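PDB 3IQD: octopine dehydrogenase from Pecten maximus, which catalyses the NADH-dependent reductive condensation of L-arginine with pyruvate to D-octopine, and the reverse oxidation of octopine. Local coordinates for residues 85-90 / 113-118; 120-125 / 138-143. All blocks are in the same frame, centred on the assembly; numbering follows the deposited sequence.

Overall arrangement
Contacts 1 and 2 follow one another along the chain and meet in the sheet of the NADH-binding part of the enzyme, their centres about 8 Å apart. Contact 1 pairs two parallel strands, and contact 2 lays the next helix against the following strand. They are joined by a probable hydrogen bond from Gly-114 N to Met-139 O (2.8 Å), by another between Ser-117 OG and Ser-140 OG (2.8 Å), and by Gly-114 CA packing on Phe-121 CZ (3.5 Å). Both end in loops at the ligands: Pro-116 lies against the dinucleotide, Gln-118 binds pyruvate, Thr-143 touches both NADH and agmatine, and Glu-142 faces the agmatine guanidinium group.

Contact 1 (85-90 / 113-118); sequences VVILTV and VGLPSQ. With NAI (1,4-dihydronicotinamide adenine dinucleotide), chain B.
Val-86 and Leu-88 of strand 85-88 join Val-113 in parallel strand pairing: Val-113 N donates to Val-86 O (2.7 Å), and Val-113 O accepts Leu-88 N (2.9 Å). Leu-115 N continues the ladder just past the strand end, bonding Leu-88 O at 3.0 Å. The side chain of Leu-115 leaves the backbone with CG anti to N (chi1 -165°), alongside Thr-89 and Ile-87. Its CB touches both Thr-89 OG1 (3.6 Å) and Ile-87 CG2 (3.7 Å), which lie on one side of it; CG follows farther from the hydroxyl, CD2 again borders both atoms, and CD1 reaches Phe-141. Thr-89 OG1 donates to Leu-115 O (2.8 Å), in the carbonyl plane and on a lone pair, and ties the two loops together beyond the strands. On the same face Ile-87 CG1 lies beside Val-113 CB, while Val-85 CG1 meets Val-113 CG2. A cis peptide bond precedes Pro-116, whose CD lies 3.3 Å from ribose O4D of the NADH. The C-terminal ends of both strands face the dinucleotide, as in Rossmann folds. Strand 3-8 pairs with the other edge of 85-88, and strand 137-141 with that of 111-114. Helix 180-188 covers the face of Ile-87 and Val-113, and helix 95-102, the crossover between the two strands, packs against Leu-88 on the opposite face of the sheet.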
# COMPACT_ATOMS: atom_id res chain seq x y z
N VAL A 85 -11.66 -11.82 9.90
CA VAL A 85 -10.81 -10.81 9.28
C VAL A 85 -9.72 -11.51 8.48
O VAL A 85 -9.10 -12.47 8.95
CB VAL A 85 -10.16 -9.90 10.35
CG1 VAL A 85 -9.49 -8.70 9.71
CG2 VAL A 85 -11.17 -9.42 11.35
N VAL A 86 -9.49 -11.04 7.26
CA VAL A 86 -8.43 -11.56 6.40
C VAL A 86 -7.54 -10.38 6.04
O VAL A 86 -7.98 -9.45 5.35
CB VAL A 86 -8.97 -12.23 5.11
CG1 VAL A 86 -7.84 -12.79 4.28
CG2 VAL A 86 -9.98 -13.33 5.45
N ILE A 87 -6.31 -10.42 6.51
CA ILE A 87 -5.38 -9.31 6.34
C ILE A 87 -4.24 -9.71 5.41
O ILE A 87 -3.50 -10.66 5.68
CB ILE A 87 -4.81 -8.82 7.70
CG1 ILE A 87 -5.94 -8.53 8.70
CG2 ILE A 87 -3.93 -7.59 7.51
CD1 ILE A 87 -5.50 -8.03 10.07
N LEU A 88 -4.11 -8.99 4.30
CA LEU A 88 -3.04 -9.23 3.34
C LEU A 88 -1.88 -8.29 3.61
O LEU A 88 -1.98 -7.09 3.37
CB LEU A 88 -3.54 -9.05 1.89
CG LEU A 88 -4.37 -10.14 1.23
CD1 LEU A 88 -5.77 -10.23 1.83
CD2 LEU A 88 -4.46 -9.91 -0.27
N THR A 89 -0.78 -8.85 4.11
CA THR A 89 0.45 -8.07 4.32
C THR A 89 1.59 -8.66 3.50
O THR A 89 2.41 -9.43 4.00
CB THR A 89 0.79 -7.93 5.82
OG1 THR A 89 -0.30 -7.28 6.48
CG2 THR A 89 2.02 -7.09 6.02
N VAL A 90 1.60 -8.29 2.23
CA VAL A 90 2.57 -8.76 1.24
C VAL A 90 2.74 -7.69 0.17
O VAL A 90 1.84 -6.87 -0.02
CB VAL A 90 2.09 -10.05 0.52
CG1 VAL A 90 2.44 -11.30 1.31
CG2 VAL A 90 0.58 -9.99 0.20
N VAL A 113 -8.84 -7.06 4.48
CA VAL A 113 -7.98 -5.93 4.82
C VAL A 113 -6.70 -5.92 3.99
O VAL A 113 -6.05 -6.95 3.81
CB VAL A 113 -7.62 -5.92 6.34
CG1 VAL A 113 -6.79 -4.71 6.71
CG2 VAL A 113 -8.88 -5.95 7.19
N GLY A 114 -6.36 -4.74 3.47
CA GLY A 114 -5.10 -4.53 2.75
C GLY A 114 -4.16 -3.73 3.63
O GLY A 114 -4.36 -2.54 3.85
N LEU A 115 -3.11 -4.38 4.12
CA LEU A 115 -2.20 -3.75 5.08
C LEU A 115 -0.74 -3.90 4.65
O LEU A 115 -0.05 -4.81 5.12
CB LEU A 115 -2.42 -4.35 6.48
CG LEU A 115 -1.86 -3.63 7.71
CD1 LEU A 115 -2.78 -2.52 8.13
CD2 LEU A 115 -1.66 -4.61 8.85
N PRO A 116 -0.27 -3.03 3.74
CA PRO A 116 -1.00 -1.98 3.05
C PRO A 116 -1.71 -2.51 1.80
O PRO A 116 -1.47 -3.64 1.39
CB PRO A 116 0.10 -1.00 2.66
CG PRO A 116 1.26 -1.87 2.39
CD PRO A 116 1.14 -3.05 3.32
N SER A 117 -2.57 -1.68 1.22
CA SER A 117 -3.31 -2.04 0.02
C SER A 117 -2.50 -1.86 -1.24
O SER A 117 -2.49 -2.74 -2.11
CB SER A 117 -4.56 -1.18 -0.09
OG SER A 117 -5.66 -1.83 0.51
N GLN A 118 -1.83 -0.72 -1.32
CA GLN A 118 -1.38 -0.14 -2.59
C GLN A 118 -2.62 0.18 -3.43
O GLN A 118 -3.75 -0.09 -3.01
CB GLN A 118 -0.37 -1.05 -3.31
CG GLN A 118 0.94 -1.22 -2.55
CD GLN A 118 1.74 0.07 -2.47
OE1 GLN A 118 2.16 0.63 -3.50
NE2 GLN A 118 1.96 0.57 -1.25
PA NAI B . 8.34 -8.41 2.42
O1A NAI B . 9.23 -8.06 1.29
O2A NAI B . 9.08 -8.68 3.67
O5B NAI B . 7.45 -9.68 2.00
C5B NAI B . 8.02 -10.83 1.45
C4B NAI B . 6.88 -11.82 1.29
O4B NAI B . 6.26 -11.66 0.02
C3B NAI B . 7.31 -13.26 1.36
O3B NAI B . 7.33 -13.71 2.69
C2B NAI B . 6.23 -13.95 0.56
O2B NAI B . 5.16 -14.32 1.40
C1B NAI B . 5.79 -12.91 -0.45
N9A NAI B . 6.39 -13.21 -1.76
C8A NAI B . 7.65 -12.88 -2.21
N7A NAI B . 7.81 -13.36 -3.46
C5A NAI B . 6.69 -14.00 -3.83
C6A NAI B . 6.32 -14.67 -5.00
N6A NAI B . 6.99 -14.42 -6.12
N1A NAI B . 5.07 -15.25 -5.09
C2A NAI B . 4.18 -15.16 -4.02
N3A NAI B . 4.55 -14.49 -2.86
C4A NAI B . 5.78 -13.92 -2.77
O3 NAI B . 7.24 -7.25 2.63
PN NAI B . 7.02 -6.50 4.04
O1N NAI B . 8.33 -6.00 4.51
O2N NAI B . 6.20 -7.33 4.96
O5D NAI B . 6.15 -5.24 3.56
C5D NAI B . 4.83 -5.43 3.09
C4D NAI B . 4.41 -4.21 2.27
O4D NAI B . 4.43 -3.07 3.10
C3D NAI B . 5.37 -3.96 1.12
O3D NAI B . 4.61 -3.68 -0.03
C2D NAI B . 6.17 -2.74 1.52
O2D NAI B . 6.38 -1.89 0.41
C1D NAI B . 5.31 -2.08 2.59
N1N NAI B . 6.09 -1.45 3.69
C2N NAI B . 7.14 -2.08 4.30
C3N NAI B . 7.85 -1.45 5.33
C7N NAI B . 8.65 -2.28 6.31
O7N NAI B . 8.84 -3.65 6.08
N7N NAI B . 9.16 -1.68 7.38
C4N NAI B . 7.47 -0.17 5.73
C5N NAI B . 6.39 0.47 5.11
C6N NAI B . 5.71 -0.19 4.09

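Contact 2 (120-125 / 138-143); sequences GFEFQC and MMSFET. With AG2 (agmatine), chain C.
Glu-122 and Ser-140 make the one hydrogen bond between segments 120-125 and 138-143. Ser-140 OG donates to Glu-122 OE2 at 2.7 Å, meeting the carboxylate from above, 66° out of its plane. The glutamate chain starts with CG anti to its carbonyl carbon and then bends at chi2 (91°), which folds the carboxylate back over the serine. With its second bond, to Ser-117, the buried hydroxyl is held from two directions. This may fix its rotation.

The close packing lies on the helix side of the strand. Met-138 bends at chi3, and its SD rests on Cys-125, 3.7 Å from SG and 3.8 Å from CB; Glu-122 CB flanks the same sulfur at 4.1 Å. Phe-121 lies beside Ser-140, with CD1 3.7 Å from Ser-140 OG and CE1 near Met-139 O, while the far end of the ring lies toward Gly-114 of strand 111-114.

Past Ser-140 the contact is loose: Phe-141 turns to the other side of the strand, and the loop that follows makes no contact with segment 120-125. There the partly exposed Glu-142 faces the ligand instead, OE1 lying 2.8 Å from NH2 of the agmatine guanidinium group, an arrangement consistent with the enzyme's preference for arginine. Thr-143 CB packs on agmatine CG (3.5 Å).

Helix residues 121-125 and strand residues 138-141 run nearly antiparallel, at 151°, their axes 9.4 Å apart, as expected for a helix that leads from one parallel strand to the next. Strands 111-114 and 161-171 border strand 137-141, while helix 95-102 packs on Phe-121 and Cys-125, and helix 200-205 reaches Glu-122 through Phe-200.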
# COMPACT_ATOMS: atom_id res chain seq x y z
N GLY A 120 -5.52 0.09 -6.34
CA GLY A 120 -6.24 -0.90 -7.14
C GLY A 120 -6.61 -2.18 -6.41
O GLY A 120 -7.10 -3.13 -7.03
N PHE A 121 -6.39 -2.19 -5.11
CA PHE A 121 -6.67 -3.32 -4.23
C PHE A 121 -8.14 -3.81 -4.28
O PHE A 121 -8.40 -5.01 -4.34
CB PHE A 121 -6.27 -2.94 -2.80
CG PHE A 121 -6.52 -4.01 -1.77
CD1 PHE A 121 -7.68 -3.98 -0.99
CD2 PHE A 121 -5.59 -5.01 -1.55
CE1 PHE A 121 -7.91 -4.95 -0.03
CE2 PHE A 121 -5.81 -5.99 -0.58
CZ PHE A 121 -6.98 -5.96 0.18
N GLU A 122 -9.08 -2.86 -4.26
CA GLU A 122 -10.51 -3.18 -4.27
C GLU A 122 -10.98 -3.64 -5.65
O GLU A 122 -11.80 -4.55 -5.74
CB GLU A 122 -11.36 -1.99 -3.81
CG GLU A 122 -10.97 -1.39 -2.46
CD GLU A 122 -9.96 -0.26 -2.57
OE1 GLU A 122 -9.30 -0.12 -3.63
OE2 GLU A 122 -9.81 0.50 -1.58
N PHE A 123 -10.47 -3.02 -6.72
CA PHE A 123 -10.84 -3.42 -8.09
C PHE A 123 -10.49 -4.88 -8.34
O PHE A 123 -11.30 -5.64 -8.87
CB PHE A 123 -10.13 -2.55 -9.15
CG PHE A 123 -10.35 -1.08 -8.99
CD1 PHE A 123 -9.30 -0.19 -9.21
CD2 PHE A 123 -11.60 -0.56 -8.62
CE1 PHE A 123 -9.48 1.19 -9.08
CE2 PHE A 123 -11.79 0.81 -8.48
CZ PHE A 123 -10.73 1.69 -8.71
N GLN A 124 -9.27 -5.25 -7.95
CA GLN A 124 -8.78 -6.62 -8.05
C GLN A 124 -9.66 -7.57 -7.24
O GLN A 124 -10.10 -8.61 -7.74
CB GLN A 124 -7.34 -6.67 -7.55
CG GLN A 124 -6.67 -8.02 -7.66
CD GLN A 124 -5.21 -7.95 -7.27
OE1 GLN A 124 -4.86 -7.43 -6.21
NE2 GLN A 124 -4.34 -8.48 -8.13
N CYS A 125 -9.92 -7.18 -5.99
CA CYS A 125 -10.73 -7.97 -5.06
C CYS A 125 -12.11 -8.25 -5.63
O CYS A 125 -12.58 -9.39 -5.59
CB CYS A 125 -10.85 -7.25 -3.72
SG CYS A 125 -11.70 -8.22 -2.45
N MET A 138 -14.23 -4.30 2.30
CA MET A 138 -12.86 -4.15 1.85
C MET A 138 -12.21 -2.94 2.52
O MET A 138 -12.65 -1.81 2.32
CB MET A 138 -12.82 -4.05 0.33
CG MET A 138 -13.41 -5.26 -0.37
SD MET A 138 -13.55 -5.06 -2.15
CE MET A 138 -15.02 -4.04 -2.29
N MET A 139 -11.17 -3.19 3.31
CA MET A 139 -10.50 -2.15 4.08
C MET A 139 -9.11 -1.87 3.52
O MET A 139 -8.30 -2.79 3.38
CB MET A 139 -10.40 -2.56 5.55
CG MET A 139 -10.31 -1.42 6.54
SD MET A 139 -10.38 -2.04 8.22
CE MET A 139 -10.38 -0.52 9.17
N SER A 140 -8.82 -0.61 3.23
CA SER A 140 -7.54 -0.25 2.62
C SER A 140 -6.72 0.69 3.50
O SER A 140 -7.14 1.83 3.74
CB SER A 140 -7.77 0.38 1.24
OG SER A 140 -8.20 -0.60 0.31
N PHE A 141 -5.57 0.21 3.97
CA PHE A 141 -4.67 1.01 4.81
C PHE A 141 -3.59 1.68 3.98
O PHE A 141 -3.02 1.06 3.08
CB PHE A 141 -4.03 0.14 5.89
CG PHE A 141 -4.90 -0.09 7.09
CD1 PHE A 141 -5.84 -1.12 7.09
CD2 PHE A 141 -4.78 0.72 8.22
CE1 PHE A 141 -6.66 -1.34 8.21
CE2 PHE A 141 -5.59 0.51 9.35
CZ PHE A 141 -6.53 -0.52 9.34
N GLU A 142 -3.32 2.95 4.30
CA GLU A 142 -2.39 3.79 3.52
C GLU A 142 -0.97 3.22 3.35
O GLU A 142 -0.43 3.17 2.25
CB GLU A 142 -2.35 5.23 4.06
CG GLU A 142 -2.16 5.35 5.58
CD GLU A 142 -2.12 6.80 6.08
OE1 GLU A 142 -2.05 7.73 5.25
OE2 GLU A 142 -2.15 7.01 7.31
N THR A 143 -0.38 2.78 4.47
CA THR A 143 0.96 2.19 4.49
C THR A 143 1.02 1.13 5.59
O THR A 143 0.01 0.82 6.21
CB THR A 143 2.06 3.28 4.65
OG1 THR A 143 3.36 2.70 4.48
CG2 THR A 143 2.00 3.96 6.00
N AG2 C . 5.74 4.36 0.46
CA AG2 C . 4.58 4.42 1.40
CB AG2 C . 4.44 5.82 1.98
CG AG2 C . 3.18 6.04 2.80
CD AG2 C . 2.03 6.55 1.95
NE AG2 C . 1.25 7.59 2.63
CZ AG2 C . -0.04 7.81 2.42
NH1 AG2 C . -0.73 7.08 1.55
NH2 AG2 C . -0.66 8.78 3.09